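Local coordinates for protein molybdopterin synthase sulfur carrier subunit (Homo sapiens, PDB 5MPO) that carries sulfur for molybdopterin biosynthesis, donating it from a thiocarboxylated C-terminus within the molybdopterin synthase complex that converts precursor Z, at residues Gln54-Ile59 with Pro64-Val69. Residues are numbered along the deposited sequence; the frame is centred on the assembly and turned at random.
Sequences QLWKEI and PGLADV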
loop_
_atom_site.group_PDB
_atom_site.type_symbol
_atom_site.label_atom_id
_atom_site.label_comp_id
_atom_site.label_asym_id
_atom_site.label_seq_id
_atom_site.Cartn_x
_atom_site.Cartn_y
_atom_site.Cartn_z
ATOM N N GLN B 54 34.981 25.795 3.039
ATOM C CA GLN B 54 35.743 26.682 2.116
ATOM C C GLN B 54 35.058 26.743 0.742
ATOM O O GLN B 54 34.862 27.838 0.188
ATOM C CB GLN B 54 37.242 26.285 2.014
ATOM N N LEU B 55 34.632 25.576 0.227
ATOM C CA LEU B 55 33.890 25.524 -1.057
ATOM C C LEU B 55 32.568 26.272 -1.039
ATOM O O LEU B 55 32.222 26.973 -1.988
ATOM C CB LEU B 55 33.669 24.083 -1.511
ATOM C CG LEU B 55 32.877 23.820 -2.810
ATOM C CD1 LEU B 55 33.486 24.493 -4.027
ATOM C CD2 LEU B 55 32.829 22.324 -3.029
ATOM N N TRP B 56 31.801 26.101 0.035
ATOM C CA TRP B 56 30.569 26.861 0.191
ATOM C C TRP B 56 30.874 28.366 0.185
ATOM O O TRP B 56 30.263 29.115 -0.597
ATOM C CB TRP B 56 29.802 26.460 1.462
ATOM C CG TRP B 56 28.648 27.378 1.625
ATOM C CD1 TRP B 56 28.565 28.440 2.468
ATOM C CD2 TRP B 56 27.474 27.410 0.826
ATOM N NE1 TRP B 56 27.388 29.114 2.275
ATOM C CE2 TRP B 56 26.693 28.499 1.275
ATOM C CE3 TRP B 56 26.985 26.612 -0.200
ATOM C CZ2 TRP B 56 25.461 28.809 0.728
ATOM C CZ3 TRP B 56 25.768 26.929 -0.752
ATOM C CH2 TRP B 56 25.012 28.015 -0.284
ATOM N N LYS B 57 31.831 28.787 1.027
ATOM C CA LYS B 57 32.323 30.215 1.058
ATOM C C LYS B 57 32.586 30.760 -0.353
ATOM O O LYS B 57 32.039 31.814 -0.696
ATOM C CB LYS B 57 33.561 30.404 1.972
ATOM N N GLU B 58 33.338 30.021 -1.189
ATOM C CA GLU B 58 33.507 30.403 -2.628
ATOM C C GLU B 58 32.159 30.582 -3.331
ATOM O O GLU B 58 31.952 31.514 -4.102
ATOM C CB GLU B 58 34.323 29.378 -3.438
ATOM C CG GLU B 58 35.780 29.168 -3.033
ATOM C CD GLU B 58 36.708 30.288 -3.484
ATOM O OE1 GLU B 58 36.343 31.015 -4.427
ATOM O OE2 GLU B 58 37.808 30.448 -2.903
ATOM N N ILE B 59 31.231 29.675 -3.084
ATOM C CA ILE B 59 29.960 29.749 -3.796
ATOM C C ILE B 59 29.135 30.908 -3.286
ATOM O O ILE B 59 28.556 31.636 -4.103
ATOM C CB ILE B 59 29.165 28.423 -3.751
ATOM C CG1 ILE B 59 29.978 27.321 -4.440
ATOM C CG2 ILE B 59 27.837 28.589 -4.487
ATOM C CD1 ILE B 59 29.426 25.926 -4.264
ATOM N N PRO B 64 25.797 36.361 -3.334
ATOM C CA PRO B 64 25.630 36.581 -1.878
ATOM C C PRO B 64 24.204 36.317 -1.336
ATOM O O PRO B 64 24.088 35.987 -0.156
ATOM C CB PRO B 64 26.107 38.039 -1.671
ATOM C CG PRO B 64 26.950 38.341 -2.867
ATOM C CD PRO B 64 26.321 37.574 -4.002
ATOM N N GLY B 65 23.167 36.393 -2.188
ATOM C CA GLY B 65 21.810 35.946 -1.831
ATOM C C GLY B 65 21.774 34.573 -1.125
ATOM O O GLY B 65 21.054 34.377 -0.132
ATOM N N LEU B 66 22.580 33.628 -1.607
ATOM C CA LEU B 66 22.718 32.321 -0.944
ATOM C C LEU B 66 23.089 32.360 0.541
ATOM O O LEU B 66 22.985 31.325 1.213
ATOM C CB LEU B 66 23.762 31.442 -1.650
ATOM C CG LEU B 66 23.530 31.096 -3.122
ATOM C CD1 LEU B 66 24.614 30.126 -3.546
ATOM C CD2 LEU B 66 22.136 30.530 -3.402
ATOM N N ALA B 67 23.545 33.504 1.056
ATOM C CA ALA B 67 23.847 33.630 2.500
ATOM C C ALA B 67 22.667 33.287 3.423
ATOM O O ALA B 67 22.849 32.579 4.440
ATOM C CB ALA B 67 24.408 35.013 2.818
ATOM N N ASP B 68 21.493 33.710 2.977
ATOM C CA ASP B 68 20.216 33.501 3.628
ATOM C C ASP B 68 19.894 32.048 3.949
ATOM O O ASP B 68 19.307 31.752 4.978
ATOM C CB ASP B 68 19.111 34.007 2.705
ATOM C CG ASP B 68 19.234 35.481 2.371
ATOM O OD1 ASP B 68 19.919 36.221 3.099
ATOM O OD2 ASP B 68 18.617 35.904 1.378
ATOM N N VAL B 69 20.253 31.143 3.051
ATOM C CA VAL B 69 19.974 29.729 3.235
ATOM C C VAL B 69 21.200 28.910 3.602
ATOM O O VAL B 69 21.197 27.713 3.472
ATOM C CB VAL B 69 19.392 29.144 1.946
#
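Leu66 meets Trp56 and Ile59 across this contact, and both partners touch that one leucine. Entering the second segment from Pro64, the chain makes a short 3-10 turn, as the bond from Ala67 N to Pro64 O at 2.8 Å attests. The turn presents Leu66 to the helix, with its CB directed toward segment 54-59. CB lies 3.9 Å from Trp56 CH2, at the benzo end of the indole. Farther out, Leu66 CD1 comes 3.7 Å from Ile59 CG2 and also touches Trp56 CH2, so this methyl bridges the two helix residues. With CG anti to the backbone N (chi1 174°), the indole of Trp56 leaves the helix and brings its benzo edge up against Leu66. Leu66 O sits at the edge of that ring, in its plane, 3.6 Å from CZ2; the same oxygen accepts the backbone bond from Val69 N. Cutting Trp56 back to an alanine would probably open a gap beside Leu66 CB and leave Leu66 CD1 packed on Ile59 without the indole beside it. Around these three side chains, Ile59 and Leu66 both touch Tyr29 of strand 24-29, Leu66 reaches Ile36 of helix 32-37, and Trp56 rests on Phe75 of strand 74-77. The contact thus joins helix 52-62 to the turn that follows it, beside the mixed sheet of the ubiquitin-like MoaD fold. No hydrogen bond or salt bridge crosses between the segments, which bury 166 Å² between them, both sides summed, implying that apolar packing probably carries the association, with at most a weak contribution from the carbonyl at the indole edge.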